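Local coordinates for protein paraflagellar rod component (Trypanosoma brucei, PDB 2Q0X) that is of unknown function but adopts the alpha/beta-hydrolase fold and is probably a component of the paraflagellar rod, at residues A[125-130]-A[220-225]. Residues are numbered along the deposited sequence; the frame is centred on the assembly and turned at random.
Sequences LLENSA and VGVIKV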
loop_
_atom_site.group_PDB
_atom_site.type_symbol
_atom_site.label_atom_id
_atom_site.label_comp_id
_atom_site.label_asym_id
_atom_site.label_seq_id
_atom_site.Cartn_x
_atom_site.Cartn_y
_atom_site.Cartn_z
ATOM N N LEU A 125 7.903 -0.453 -19.467
ATOM C CA LEU A 125 9.008 0.458 -19.161
ATOM C C LEU A 125 10.107 0.372 -20.200
ATOM O O LEU A 125 10.488 1.372 -20.763
ATOM C CB LEU A 125 9.634 0.172 -17.781
ATOM C CG LEU A 125 9.199 1.048 -16.600
ATOM C CD1 LEU A 125 9.859 0.591 -15.285
ATOM C CD2 LEU A 125 9.526 2.468 -16.881
ATOM N N LEU A 126 10.621 -0.834 -20.412
ATOM C CA LEU A 126 11.763 -1.075 -21.295
ATOM C C LEU A 126 11.552 -0.637 -22.754
ATOM O O LEU A 126 12.514 -0.292 -23.429
ATOM C CB LEU A 126 12.187 -2.548 -21.237
ATOM C CG LEU A 126 13.218 -2.866 -20.146
ATOM C CD1 LEU A 126 12.829 -2.307 -18.823
ATOM C CD2 LEU A 126 13.385 -4.337 -20.011
ATOM N N GLU A 127 10.308 -0.622 -23.225
ATOM C CA GLU A 127 10.016 -0.126 -24.549
ATOM C C GLU A 127 9.813 1.391 -24.596
ATOM O O GLU A 127 10.082 1.995 -25.624
ATOM C CB GLU A 127 8.846 -0.881 -25.197
ATOM C CG GLU A 127 7.448 -0.636 -24.626
ATOM C CD GLU A 127 6.328 -1.223 -25.521
ATOM O OE1 GLU A 127 5.220 -0.601 -25.614
ATOM O OE2 GLU A 127 6.564 -2.305 -26.131
ATOM N N ASN A 128 9.386 2.010 -23.492
ATOM C CA ASN A 128 9.036 3.438 -23.483
ATOM C C ASN A 128 9.813 4.340 -22.500
ATOM O O ASN A 128 9.534 5.540 -22.431
ATOM C CB ASN A 128 7.533 3.594 -23.190
ATOM C CG ASN A 128 6.650 3.086 -24.328
ATOM O OD1 ASN A 128 6.831 3.456 -25.491
ATOM N ND2 ASN A 128 5.692 2.226 -23.990
ATOM N N SER A 129 10.758 3.796 -21.733
ATOM C CA SER A 129 11.442 4.604 -20.722
ATOM C C SER A 129 12.167 5.831 -21.308
ATOM O O SER A 129 12.751 5.762 -22.389
ATOM C CB SER A 129 12.455 3.772 -19.947
ATOM O OG SER A 129 13.078 4.537 -18.927
ATOM N N ALA A 130 12.132 6.943 -20.578
ATOM C CA ALA A 130 12.986 8.090 -20.878
ATOM C C ALA A 130 14.409 7.861 -20.382
ATOM O O ALA A 130 15.241 8.746 -20.527
ATOM C CB ALA A 130 12.416 9.367 -20.242
ATOM N N VAL A 220 10.323 -10.157 -24.481
ATOM C CA VAL A 220 11.782 -10.226 -24.282
ATOM C C VAL A 220 12.602 -9.478 -25.373
ATOM O O VAL A 220 13.728 -9.024 -25.123
ATOM C CB VAL A 220 12.281 -11.686 -24.093
ATOM C CG1 VAL A 220 11.685 -12.278 -22.793
ATOM C CG2 VAL A 220 11.955 -12.565 -25.314
ATOM N N GLY A 221 12.019 -9.333 -26.560
ATOM C CA GLY A 221 12.645 -8.564 -27.643
ATOM C C GLY A 221 12.930 -7.105 -27.322
ATOM O O GLY A 221 13.879 -6.559 -27.855
ATOM N N VAL A 222 12.124 -6.478 -26.443
ATOM C CA VAL A 222 12.345 -5.084 -26.051
ATOM C C VAL A 222 13.469 -4.913 -25.032
ATOM O O VAL A 222 13.910 -3.800 -24.788
ATOM C CB VAL A 222 11.072 -4.400 -25.508
ATOM C CG1 VAL A 222 9.903 -4.508 -26.527
ATOM C CG2 VAL A 222 10.690 -4.956 -24.108
ATOM N N ILE A 223 13.909 -6.002 -24.416
ATOM C CA ILE A 223 14.942 -5.984 -23.385
ATOM C C ILE A 223 16.287 -6.056 -24.091
ATOM O O ILE A 223 16.609 -7.063 -24.730
ATOM C CB ILE A 223 14.780 -7.193 -22.402
ATOM C CG1 ILE A 223 13.400 -7.173 -21.715
ATOM C CG2 ILE A 223 15.861 -7.209 -21.338
ATOM C CD1 ILE A 223 13.243 -8.269 -20.682
ATOM N N LYS A 224 17.065 -4.983 -23.982
ATOM C CA LYS A 224 18.304 -4.829 -24.747
ATOM C C LYS A 224 19.543 -4.954 -23.872
ATOM O O LYS A 224 20.661 -4.662 -24.312
ATOM C CB LYS A 224 18.342 -3.461 -25.426
ATOM C CG LYS A 224 17.077 -3.082 -26.195
ATOM C CD LYS A 224 16.809 -4.032 -27.311
ATOM C CE LYS A 224 15.936 -3.385 -28.391
ATOM N NZ LYS A 224 15.297 -4.456 -29.217
ATOM N N VAL A 225 19.344 -5.414 -22.648
ATOM C CA VAL A 225 20.415 -5.542 -21.678
ATOM C C VAL A 225 20.311 -6.927 -21.056
ATOM O O VAL A 225 19.340 -7.636 -21.295
ATOM C CB VAL A 225 20.346 -4.405 -20.612
ATOM C CG1 VAL A 225 20.505 -3.037 -21.312
ATOM C CG2 VAL A 225 19.053 -4.483 -19.776
#
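Leu126, in the last turn of helix 119-128, reaches across to Val222 and Ile223 in the connection that leads from helix 213-218 to strand 227-232. The contact is made mainly by apolar side chains, with no hydrogen bond passing between the two segments. Followed outward, Leu126 first meets Val222, its CB lying 4.0 Å from CG2 of that residue and 4.1 Å from the carbonyl oxygen Val222 O. At CG the chain forks, and it is the CD2 branch that reaches the isoleucine: it settles against the side of Ile223, with CB, CG2 and CD1 of Ile223 each 4.0 Å from Leu126 CD2. Ile223 CG1 is nearer still, at 3.3 Å from Leu126 CD2, shorter than usual van der Waals contact and probably in part coordinate error. Ile223 offers this flank because CG1 stands beside its own backbone N (chi1 -59°) and the chain then runs extended to CD1.

One residue on, Glu127 borders the same patch with its aliphatic root. Its CB touches Val222 CG1 at 4.0 Å, and the carboxylate oxygen OE2 comes equally near that methyl without forming a polar bond to it. Val222 thus spans two consecutive residues of the last helical turn, CG2 on Leu126 and CG1 on Glu127. It ends a short 3-10 segment, 220-222, and the bond from Ile223 N to Val220 O (3.1 Å) closes that turn; Lys224 folds back over it, its NZ donating to Gly221 O at 2.9 Å.

Within the alpha/beta-hydrolase fold, this contact joins a helix packed on the central sheet to the approach to a later parallel strand. Leu126 also rests on Leu112 of strand 110-115 and Val138 of strand 135-143, while the preceding Leu125 packs against helix 87-104.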